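Local coordinates for alcohol dehydrogenase superfamily protein (Novosphingobium aromaticivorans, PDB 3GAZ) that probably acts as an NADP-dependent oxidoreductase of the medium-chain dehydrogenase/reductase superfamily, pairing a GroES-like domain with a Rossmann-type nucleotide-binding domain, at residues Leu131-Val134 with Phe135-Trp139; Asp186-Tyr189 with Val190-Gly194; Asp206-Ala209 with Glu210-Gly214; Gly226-Leu229 with Asp230-Ser234. One frame throughout, in Å; residues are numbered along the deposited sequence.

Contact 1: Leu131-Val134 with Phe135-Trp139; sequences LPLV and FITAW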
loop_
_atom_site.group_PDB
_atom_site.type_symbol
_atom_site.label_atom_id
_atom_site.label_comp_id
_atom_site.label_asym_id
_atom_site.label_seq_id
_atom_site.Cartn_x
_atom_site.Cartn_y
_atom_site.Cartn_z
ATOM N N LEU A 131 11.839 -2.456 19.274
ATOM C CA LEU A 131 11.272 -3.748 19.656
ATOM C C LEU A 131 10.149 -4.358 18.792
ATOM O O LEU A 131 10.192 -5.541 18.461
ATOM C CB LEU A 131 10.789 -3.641 21.109
ATOM C CG LEU A 131 10.814 -4.845 22.054
ATOM C CD1 LEU A 131 12.180 -5.519 22.042
ATOM C CD2 LEU A 131 10.479 -4.350 23.465
ATOM N N PRO A 132 9.140 -3.559 18.404
ATOM C CA PRO A 132 8.010 -4.050 17.597
ATOM C C PRO A 132 8.230 -5.117 16.513
ATOM O O PRO A 132 7.878 -6.276 16.712
ATOM C CB PRO A 132 7.404 -2.765 17.042
ATOM C CG PRO A 132 7.609 -1.804 18.181
ATOM C CD PRO A 132 9.061 -2.096 18.570
ATOM N N LEU A 133 8.803 -4.743 15.375
ATOM C CA LEU A 133 9.003 -5.709 14.289
ATOM C C LEU A 133 9.729 -6.988 14.671
ATOM O O LEU A 133 9.214 -8.086 14.441
ATOM C CB LEU A 133 9.736 -5.071 13.103
ATOM C CG LEU A 133 10.075 -6.056 11.969
ATOM C CD1 LEU A 133 8.794 -6.702 11.430
ATOM C CD2 LEU A 133 10.813 -5.326 10.855
ATOM N N VAL A 134 10.921 -6.863 15.245
ATOM C CA VAL A 134 11.671 -8.054 15.605
ATOM C C VAL A 134 10.982 -8.908 16.661
ATOM O O VAL A 134 11.066 -10.130 16.601
ATOM C CB VAL A 134 13.132 -7.721 16.051
ATOM C CG1 VAL A 134 13.869 -7.027 14.908
ATOM C CG2 VAL A 134 13.135 -6.868 17.308
ATOM N N PHE A 135 10.292 -8.285 17.617
ATOM C CA PHE A 135 9.594 -9.064 18.640
ATOM C C PHE A 135 8.466 -9.862 17.989
ATOM O O PHE A 135 8.311 -11.063 18.222
ATOM C CB PHE A 135 8.984 -8.167 19.724
ATOM C CG PHE A 135 8.301 -8.944 20.823
ATOM C CD1 PHE A 135 9.020 -9.386 21.932
ATOM C CD2 PHE A 135 6.957 -9.303 20.707
ATOM C CE1 PHE A 135 8.415 -10.184 22.911
ATOM C CE2 PHE A 135 6.337 -10.103 21.681
ATOM C CZ PHE A 135 7.071 -10.545 22.786
ATOM N N ILE A 136 7.667 -9.173 17.182
ATOM C CA ILE A 136 6.555 -9.801 16.486
ATOM C C ILE A 136 7.067 -10.917 15.574
ATOM O O ILE A 136 6.461 -11.984 15.484
ATOM C CB ILE A 136 5.775 -8.756 15.654
ATOM C CG1 ILE A 136 5.005 -7.827 16.597
ATOM C CG2 ILE A 136 4.827 -9.446 14.682
ATOM C CD1 ILE A 136 4.334 -6.661 15.902
ATOM N N THR A 137 8.190 -10.673 14.906
ATOM C CA THR A 137 8.760 -11.671 14.015
ATOM C C THR A 137 9.160 -12.902 14.827
ATOM O O THR A 137 8.820 -14.033 14.471
ATOM C CB THR A 137 9.987 -11.104 13.269
ATOM O OG1 THR A 137 9.574 -10.001 12.448
ATOM C CG2 THR A 137 10.624 -12.170 12.392
ATOM N N ALA A 138 9.860 -12.673 15.935
ATOM C CA ALA A 138 10.298 -13.759 16.808
ATOM C C ALA A 138 9.111 -14.526 17.384
ATOM O O ALA A 138 9.131 -15.759 17.468
ATOM C CB ALA A 138 11.144 -13.199 17.944
ATOM N N TRP A 139 8.078 -13.791 17.777
ATOM C CA TRP A 139 6.885 -14.391 18.368
ATOM C C TRP A 139 6.072 -15.237 17.388
ATOM O O TRP A 139 5.602 -16.325 17.740
ATOM C CB TRP A 139 5.995 -13.297 18.958
ATOM C CG TRP A 139 4.810 -13.819 19.712
ATOM C CD1 TRP A 139 3.611 -14.223 19.194
ATOM C CD2 TRP A 139 4.721 -14.013 21.129
ATOM N NE1 TRP A 139 2.779 -14.655 20.204
ATOM C CE2 TRP A 139 3.435 -14.535 21.401
ATOM C CE3 TRP A 139 5.604 -13.793 22.196
ATOM C CZ2 TRP A 139 3.010 -14.845 22.700
ATOM C CZ3 TRP A 139 5.180 -14.101 23.491
ATOM C CH2 TRP A 139 3.893 -14.619 23.728
#

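Contact 2: Asp186-Tyr189 with Val190-Gly194; sequences DLEY and VRDLG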
loop_
_atom_site.group_PDB
_atom_site.type_symbol
_atom_site.label_atom_id
_atom_site.label_comp_id
_atom_site.label_asym_id
_atom_site.label_seq_id
_atom_site.Cartn_x
_atom_site.Cartn_y
_atom_site.Cartn_z
ATOM N N ASP A 186 29.396 -11.259 19.592
ATOM C CA ASP A 186 28.089 -11.461 20.206
ATOM C C ASP A 186 27.986 -12.661 21.147
ATOM O O ASP A 186 27.011 -12.778 21.893
ATOM C CB ASP A 186 27.015 -11.577 19.122
ATOM C CG ASP A 186 26.914 -10.330 18.263
ATOM O OD1 ASP A 186 26.883 -9.214 18.821
ATOM O OD2 ASP A 186 26.852 -10.468 17.027
ATOM N N LEU A 187 28.980 -13.547 21.118
ATOM C CA LEU A 187 28.964 -14.736 21.972
ATOM C C LEU A 187 28.788 -14.399 23.450
ATOM O O LEU A 187 28.074 -15.091 24.177
ATOM C CB LEU A 187 30.255 -15.542 21.781
ATOM C CG LEU A 187 30.430 -16.175 20.396
ATOM C CD1 LEU A 187 31.816 -16.792 20.287
ATOM C CD2 LEU A 187 29.349 -17.224 20.163
ATOM N N GLU A 188 29.448 -13.334 23.886
ATOM C CA GLU A 188 29.377 -12.902 25.270
ATOM C C GLU A 188 27.987 -12.358 25.587
ATOM O O GLU A 188 27.441 -12.602 26.665
ATOM C CB GLU A 188 30.427 -11.823 25.524
ATOM C CG GLU A 188 30.619 -11.505 26.976
ATOM C CD GLU A 188 30.859 -12.754 27.788
ATOM O OE1 GLU A 188 31.699 -13.584 27.375
ATOM O OE2 GLU A 188 30.205 -12.902 28.836
ATOM N N TYR A 189 27.429 -11.613 24.640
ATOM C CA TYR A 189 26.104 -11.033 24.797
ATOM C C TYR A 189 25.053 -12.135 24.938
ATOM O O TYR A 189 24.187 -12.069 25.813
ATOM C CB TYR A 189 25.770 -10.146 23.591
ATOM C CG TYR A 189 24.322 -9.720 23.546
ATOM C CD1 TYR A 189 23.833 -8.743 24.412
ATOM C CD2 TYR A 189 23.424 -10.342 22.680
ATOM C CE1 TYR A 189 22.479 -8.398 24.422
ATOM C CE2 TYR A 189 22.068 -10.008 22.682
ATOM C CZ TYR A 189 21.603 -9.038 23.554
ATOM O OH TYR A 189 20.264 -8.717 23.568
ATOM N N VAL A 190 25.134 -13.144 24.075
ATOM C CA VAL A 190 24.193 -14.265 24.107
ATOM C C VAL A 190 24.283 -15.015 25.433
ATOM O O VAL A 190 23.263 -15.395 26.016
ATOM C CB VAL A 190 24.456 -15.247 22.941
ATOM C CG1 VAL A 190 23.615 -16.509 23.107
ATOM C CG2 VAL A 190 24.123 -14.567 21.624
ATOM N N ARG A 191 25.506 -15.221 25.907
ATOM C CA ARG A 191 25.724 -15.911 27.174
ATOM C C ARG A 191 25.021 -15.127 28.280
ATOM O O ARG A 191 24.319 -15.703 29.112
ATOM C CB ARG A 191 27.224 -15.998 27.472
ATOM C CG ARG A 191 27.584 -16.803 28.714
ATOM C CD ARG A 191 29.035 -16.549 29.113
ATOM N NE ARG A 191 29.243 -15.161 29.533
ATOM C CZ ARG A 191 28.751 -14.638 30.653
ATOM N NH1 ARG A 191 28.021 -15.383 31.473
ATOM N NH2 ARG A 191 28.983 -13.366 30.957
ATOM N N ASP A 192 25.210 -13.809 28.273
ATOM C CA ASP A 192 24.598 -12.923 29.263
ATOM C C ASP A 192 23.083 -13.063 29.332
ATOM O O ASP A 192 22.503 -13.031 30.418
ATOM C CB ASP A 192 24.954 -11.466 28.961
ATOM C CG ASP A 192 26.047 -10.935 29.862
ATOM O OD1 ASP A 192 25.788 -10.775 31.076
ATOM O OD2 ASP A 192 27.164 -10.678 29.364
ATOM N N LEU A 193 22.440 -13.206 28.177
ATOM C CA LEU A 193 20.984 -13.355 28.140
ATOM C C LEU A 193 20.513 -14.619 28.851
ATOM O O LEU A 193 19.358 -14.711 29.258
ATOM C CB LEU A 193 20.477 -13.372 26.693
ATOM C CG LEU A 193 20.454 -12.038 25.942
ATOM C CD1 LEU A 193 19.902 -12.261 24.539
ATOM C CD2 LEU A 193 19.596 -11.025 26.701
ATOM N N GLY A 194 21.410 -15.591 29.000
ATOM C CA GLY A 194 21.049 -16.830 29.664
ATOM C C GLY A 194 20.974 -18.016 28.720
ATOM O O GLY A 194 20.455 -19.077 29.072
#

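Contact 3: Asp206-Ala209 with Glu210-Gly214; sequences DYAA and EHTAG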
loop_
_atom_site.group_PDB
_atom_site.type_symbol
_atom_site.label_atom_id
_atom_site.label_comp_id
_atom_site.label_asym_id
_atom_site.label_seq_id
_atom_site.Cartn_x
_atom_site.Cartn_y
_atom_site.Cartn_z
ATOM N N ASP A 206 28.350 -30.926 14.987
ATOM C CA ASP A 206 29.264 -30.773 16.106
ATOM C C ASP A 206 28.597 -30.142 17.327
ATOM O O ASP A 206 28.693 -30.691 18.427
ATOM C CB ASP A 206 30.495 -29.963 15.688
ATOM C CG ASP A 206 31.262 -30.616 14.547
ATOM O OD1 ASP A 206 31.181 -31.854 14.408
ATOM O OD2 ASP A 206 31.955 -29.899 13.794
ATOM N N TYR A 207 27.917 -29.006 17.166
ATOM C CA TYR A 207 27.275 -28.422 18.339
ATOM C C TYR A 207 26.054 -29.218 18.789
ATOM O O TYR A 207 25.687 -29.173 19.962
ATOM C CB TYR A 207 26.935 -26.928 18.148
ATOM C CG TYR A 207 26.104 -26.530 16.948
ATOM C CD1 TYR A 207 26.683 -25.842 15.875
ATOM C CD2 TYR A 207 24.727 -26.758 16.917
ATOM C CE1 TYR A 207 25.909 -25.379 14.807
ATOM C CE2 TYR A 207 23.943 -26.303 15.852
ATOM C CZ TYR A 207 24.540 -25.613 14.805
ATOM O OH TYR A 207 23.764 -25.141 13.773
ATOM N N ALA A 208 25.440 -29.965 17.874
ATOM C CA ALA A 208 24.290 -30.797 18.234
ATOM C C ALA A 208 24.802 -31.953 19.097
ATOM O O ALA A 208 24.139 -32.390 20.047
ATOM C CB ALA A 208 23.609 -31.349 16.978
ATOM N N ALA A 209 25.990 -32.446 18.762
ATOM C CA ALA A 209 26.592 -33.540 19.518
ATOM C C ALA A 209 26.949 -33.085 20.934
ATOM O O ALA A 209 26.639 -33.762 21.906
ATOM C CB ALA A 209 27.838 -34.045 18.804
ATOM N N GLU A 210 27.595 -31.928 21.048
ATOM C CA GLU A 210 28.001 -31.411 22.353
ATOM C C GLU A 210 26.848 -31.055 23.280
ATOM O O GLU A 210 26.922 -31.292 24.484
ATOM C CB GLU A 210 28.886 -30.162 22.193
ATOM C CG GLU A 210 29.441 -29.636 23.524
ATOM C CD GLU A 210 30.045 -28.233 23.435
ATOM O OE1 GLU A 210 30.325 -27.753 22.319
ATOM O OE2 GLU A 210 30.254 -27.612 24.498
ATOM N N HIS A 211 25.776 -30.501 22.724
ATOM C CA HIS A 211 24.658 -30.051 23.547
ATOM C C HIS A 211 23.359 -30.848 23.581
ATOM O O HIS A 211 22.529 -30.621 24.461
ATOM C CB HIS A 211 24.339 -28.599 23.180
ATOM C CG HIS A 211 25.498 -27.670 23.354
ATOM N ND1 HIS A 211 26.043 -27.384 24.588
ATOM C CD2 HIS A 211 26.225 -26.972 22.451
ATOM C CE1 HIS A 211 27.055 -26.549 24.437
ATOM N NE2 HIS A 211 27.188 -26.282 23.150
ATOM N N THR A 212 23.160 -31.763 22.641
ATOM C CA THR A 212 21.917 -32.535 22.627
ATOM C C THR A 212 22.174 -34.029 22.486
ATOM O O THR A 212 21.328 -34.773 21.992
ATOM C CB THR A 212 20.996 -32.072 21.480
ATOM O OG1 THR A 212 21.592 -32.400 20.215
ATOM C CG2 THR A 212 20.789 -30.559 21.553
ATOM N N ALA A 213 23.345 -34.462 22.934
ATOM C CA ALA A 213 23.710 -35.868 22.843
ATOM C C ALA A 213 23.567 -36.339 21.401
ATOM O O ALA A 213 23.273 -37.505 21.144
ATOM C CB ALA A 213 22.824 -36.705 23.769
ATOM N N GLY A 214 23.764 -35.414 20.466
ATOM C CA GLY A 214 23.680 -35.741 19.055
ATOM C C GLY A 214 22.282 -35.925 18.493
ATOM O O GLY A 214 22.133 -36.312 17.332
#

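Contact 4: Gly226-Leu229 with Asp230-Ser234; sequences GPVL and DASFS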
loop_
_atom_site.group_PDB
_atom_site.type_symbol
_atom_site.label_atom_id
_atom_site.label_comp_id
_atom_site.label_asym_id
_atom_site.label_seq_id
_atom_site.Cartn_x
_atom_site.Cartn_y
_atom_site.Cartn_z
ATOM N N GLY A 226 19.187 -18.282 3.763
ATOM C CA GLY A 226 20.199 -18.832 2.880
ATOM C C GLY A 226 20.787 -20.129 3.400
ATOM O O GLY A 226 20.049 -21.038 3.762
ATOM N N PRO A 227 22.122 -20.245 3.443
ATOM C CA PRO A 227 22.788 -21.459 3.931
ATOM C C PRO A 227 22.469 -21.765 5.391
ATOM O O PRO A 227 22.508 -22.920 5.816
ATOM C CB PRO A 227 24.270 -21.148 3.728
ATOM C CG PRO A 227 24.263 -20.207 2.550
ATOM C CD PRO A 227 23.103 -19.297 2.885
ATOM N N VAL A 228 22.160 -20.729 6.164
ATOM C CA VAL A 228 21.849 -20.918 7.576
ATOM C C VAL A 228 20.568 -21.742 7.737
ATOM O O VAL A 228 20.402 -22.464 8.725
ATOM C CB VAL A 228 21.687 -19.557 8.305
ATOM C CG1 VAL A 228 21.407 -19.788 9.778
ATOM C CG2 VAL A 228 22.962 -18.720 8.132
ATOM N N LEU A 229 19.661 -21.630 6.770
ATOM C CA LEU A 229 18.416 -22.391 6.836
ATOM C C LEU A 229 18.733 -23.868 6.610
ATOM O O LEU A 229 18.165 -24.749 7.265
ATOM C CB LEU A 229 17.419 -21.893 5.787
ATOM C CG LEU A 229 16.101 -22.668 5.731
ATOM C CD1 LEU A 229 15.484 -22.740 7.124
ATOM C CD2 LEU A 229 15.151 -21.986 4.754
ATOM N N ASP A 230 19.646 -24.140 5.683
ATOM C CA ASP A 230 20.043 -25.521 5.411
ATOM C C ASP A 230 20.685 -26.102 6.672
ATOM O O ASP A 230 20.448 -27.250 7.032
ATOM C CB ASP A 230 21.042 -25.579 4.251
ATOM C CG ASP A 230 20.457 -25.063 2.952
ATOM O OD1 ASP A 230 19.397 -25.569 2.535
ATOM O OD2 ASP A 230 21.063 -24.153 2.348
ATOM N N ALA A 231 21.504 -25.297 7.342
ATOM C CA ALA A 231 22.164 -25.741 8.564
ATOM C C ALA A 231 21.112 -26.035 9.633
ATOM O O ALA A 231 21.276 -26.937 10.452
ATOM C CB ALA A 231 23.140 -24.667 9.054
ATOM N N SER A 232 20.025 -25.268 9.609
ATOM C CA SER A 232 18.942 -25.448 10.568
ATOM C C SER A 232 18.266 -26.799 10.347
ATOM O O SER A 232 17.883 -27.476 11.301
ATOM C CB SER A 232 17.916 -24.320 10.422
ATOM O OG SER A 232 18.515 -23.057 10.681
ATOM N N PHE A 233 18.108 -27.182 9.084
ATOM C CA PHE A 233 17.492 -28.464 8.763
ATOM C C PHE A 233 18.401 -29.566 9.301
ATOM O O PHE A 233 17.942 -30.642 9.675
ATOM C CB PHE A 233 17.342 -28.641 7.247
ATOM C CG PHE A 233 16.298 -27.751 6.610
ATOM C CD1 PHE A 233 15.364 -27.064 7.378
ATOM C CD2 PHE A 233 16.211 -27.664 5.224
ATOM C CE1 PHE A 233 14.358 -26.297 6.773
ATOM C CE2 PHE A 233 15.210 -26.901 4.609
ATOM C CZ PHE A 233 14.280 -26.224 5.388
ATOM N N SER A 234 19.698 -29.282 9.331
ATOM C CA SER A 234 20.681 -30.246 9.806
ATOM C C SER A 234 20.692 -30.387 11.333
ATOM O O SER A 234 20.918 -31.477 11.861
ATOM C CB SER A 234 22.070 -29.840 9.302
ATOM O OG SER A 234 23.056 -30.764 9.721
#

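Contact 1: Leu131-Val134 with Phe135-Trp139
A chi1 of -63° at Thr137 sets OG1 beside its own backbone N and anti to the carbonyl carbon, which turns the hydroxyl back along the helix onto the carbonyl of Leu133. There Thr137 OG1 gives a hydrogen bond of 2.8 Å to Leu133 O, approaching 45° above the carbonyl plane, while Thr137 N donates to that oxygen at 2.8 Å from much nearer the plane. Leu133, with CG anti to its N (chi1 176°), brings CD1 obliquely across to lie 3.5 Å from Thr137 OG1, and this methyl covers one flank of the hydroxyl. Around this pair the helical ladder is regular: Phe135 N reaches Leu131 O at 2.9 Å and Ala138 N reaches Val134 O at 2.9 Å. Further round the helix, Ile136 CG1 lies 3.3 Å from Pro132 O, and its side chain packs on Leu94 and Met284. Proline suits the first turn, where a missing N-H costs no helical bond, and Ala138 is small enough to let helix 162-173 come close. Phe135 and Trp139 lean toward helix 278-293, and the side chain of Val134 lies about 5 Å from a bound calcium ion. Thr137 OG1 also hydrogen-bonds Thr268. A threonine can thus be buried here: its hydroxyl is satisfied by its own preceding turn and by one neighbour, and the doubly gripped Leu133 carbonyl is probably polarised by the extra donor.

Contact 2: Asp186-Tyr189 with Val190-Gly194
Over one face of the Tyr189 ring stands Leu193 CG, and the leucine lays CD1 against the ring, 3.6 Å from Tyr189 CE2 and 3.7 Å from Tyr189 OH. The same ring makes a cation-pi contact with Arg300, whose guanidinium also forms a salt bridge with Asp186. The second flat group, the guanidinium of Arg191, is held by charge: at its edge, near its plane, sits Glu188 OE2, 2.6 Å from Arg191 NE. NE comes from the syn side but well out of the carboxylate plane, by a bent bond, and the two planes are 44° apart. The salt bridge is clear, but the 2.5 Å between Arg191 NH2 and Glu188 OE2 is implausibly short and its exact length doubtful. A bend in Glu188 at chi2 (51°) folds its chain along the helix surface beside Arg191. Asp192 OD2 joins more loosely, 3.6 Å from Arg191 NH2 but well out of the guanidinium plane, a long bridge of charges alone; the arginine probably offsets the repulsion between the two acids. Long charged chains suit this solvent-facing side, whereas Val190 fills the inner side against Ile168, Ala180 and Ala182. Beyond Leu193 the helix closes in a Schellman motif: Gly194 N bonds to Arg191 O at 2.9 Å, and at a phi of 110° a CB would press on Leu193 O, which calls for glycine. Helix 184-193 so links strands 177-182 and 196-199 as a beta-alpha-beta unit of the Rossmann-type domain.

Contact 3: Asp206-Ala209 with Glu210-Gly214
Three donors grip Ala208 O: Thr212 OG1 at 2.6 Å, Thr212 N at 2.8 Å and Gly214 N at 3.1 Å. The threonine hydroxyl gets there because chi1 of 67° places OG1 between the backbone N and the carbonyl carbon, curled back over the last turn. Gly214 N comes from above the carbonyl plane, 38° out of it, and its bond reaches back six residues instead of the usual four, drawing the chain in across the helix end. Thr212 OG1 is in addition hydrogen-bonded to Gly216 N, which ties the helix end to the chain leading into strand 217-222. Further back the usual i to i-4 bonds persist, with His211 N donating to Tyr207 O at 3.1 Å. The imidazole of His211 lies near that same carbonyl, CD2 being 3.4 Å from Tyr207 O, and Glu210 CG packs over the centre of one ring face. Beyond CG the Glu210 chain runs extended, and its carboxylate forms a salt bridge with Arg202. Tyr207 and His211 both pack on Ile198, and His211 also meets Phe179. Ala213 is the first residue to leave helical angles, with a positive phi unusual for a residue with a CB; Gly214 follows with positive phi, which suits glycine. Here, then, is the C-terminal end of helix 204-212, the crossover connection that carries a Rossmann fold from its edge strand 196-199 back to the middle of the parallel sheet.

Contact 4: Gly226-Leu229 with Asp230-Ser234
Asp230 packs back on the first turn, its CB 3.4 Å from Pro227 O and its OD2 3.6 Å from Pro227 CA; the carboxylate makes no capping bond across this contact and its side chain packs on His251, but near the N-terminus the helix dipole is probably favourable to a negative charge. Ala231 follows, bonding through N to Pro227 O at 3.0 Å, and its small methyl leaves room for Pro204 of the neighbouring helix. Ser232 N at 3.0 Å and Ser232 OG at 2.8 Å both donate to Val228 O, arriving from opposite faces of that carbonyl plane; chi1 of -61° keeps OG beside the backbone N and within reach. The hydroxyl, bonded to Val228 O and weakly to Gln157, can sit buried against strands 217-222 and 240-244. Phe233 then turns one ring face to Leu229 O, which stands 3.5 Å above the ring plane and offset toward the rim. Leu229 CD1 meets Phe233 CE1 at 3.7 Å, and both residues lie on Val242. The carbonyls of Phe233 and Ser234 are taken up by Lys259 NZ. At the start, Gly226 occupies the N-cap with positive phi, which glycine tolerates, and Pro227 suits the first helical position. Helix 227-235 packs on the sheet and connects the adjacent parallel strands 217-222 and 240-244, a beta-alpha-beta crossover of the Rossmann-type half.

In the fold
Contacts 2, 3 and 4 belong to successive helices of the Rossmann-type sheet, while contact 1 lies in helix 132-145, its centre about 4 Å from the centre of the chain. Contact 2 packs against helix 162-173 on one face of the sheet; contacts 3 and 4 lie on the other, their nearest atoms about 5 Å apart, with Gln157 weakly hydrogen-bonded to both Tyr207 and Ser232. Contacts 1 and 2, with centres about 19 Å apart, both approach the GxGxxG pattern of Gly159, Gly161 and Gly164, probably the dinucleotide-binding turn: Val190 touches it and Ala138 lies near. The bound calcium ion is nearer contact 1 than contact 2, about 11 Å from the side chain of Asp186.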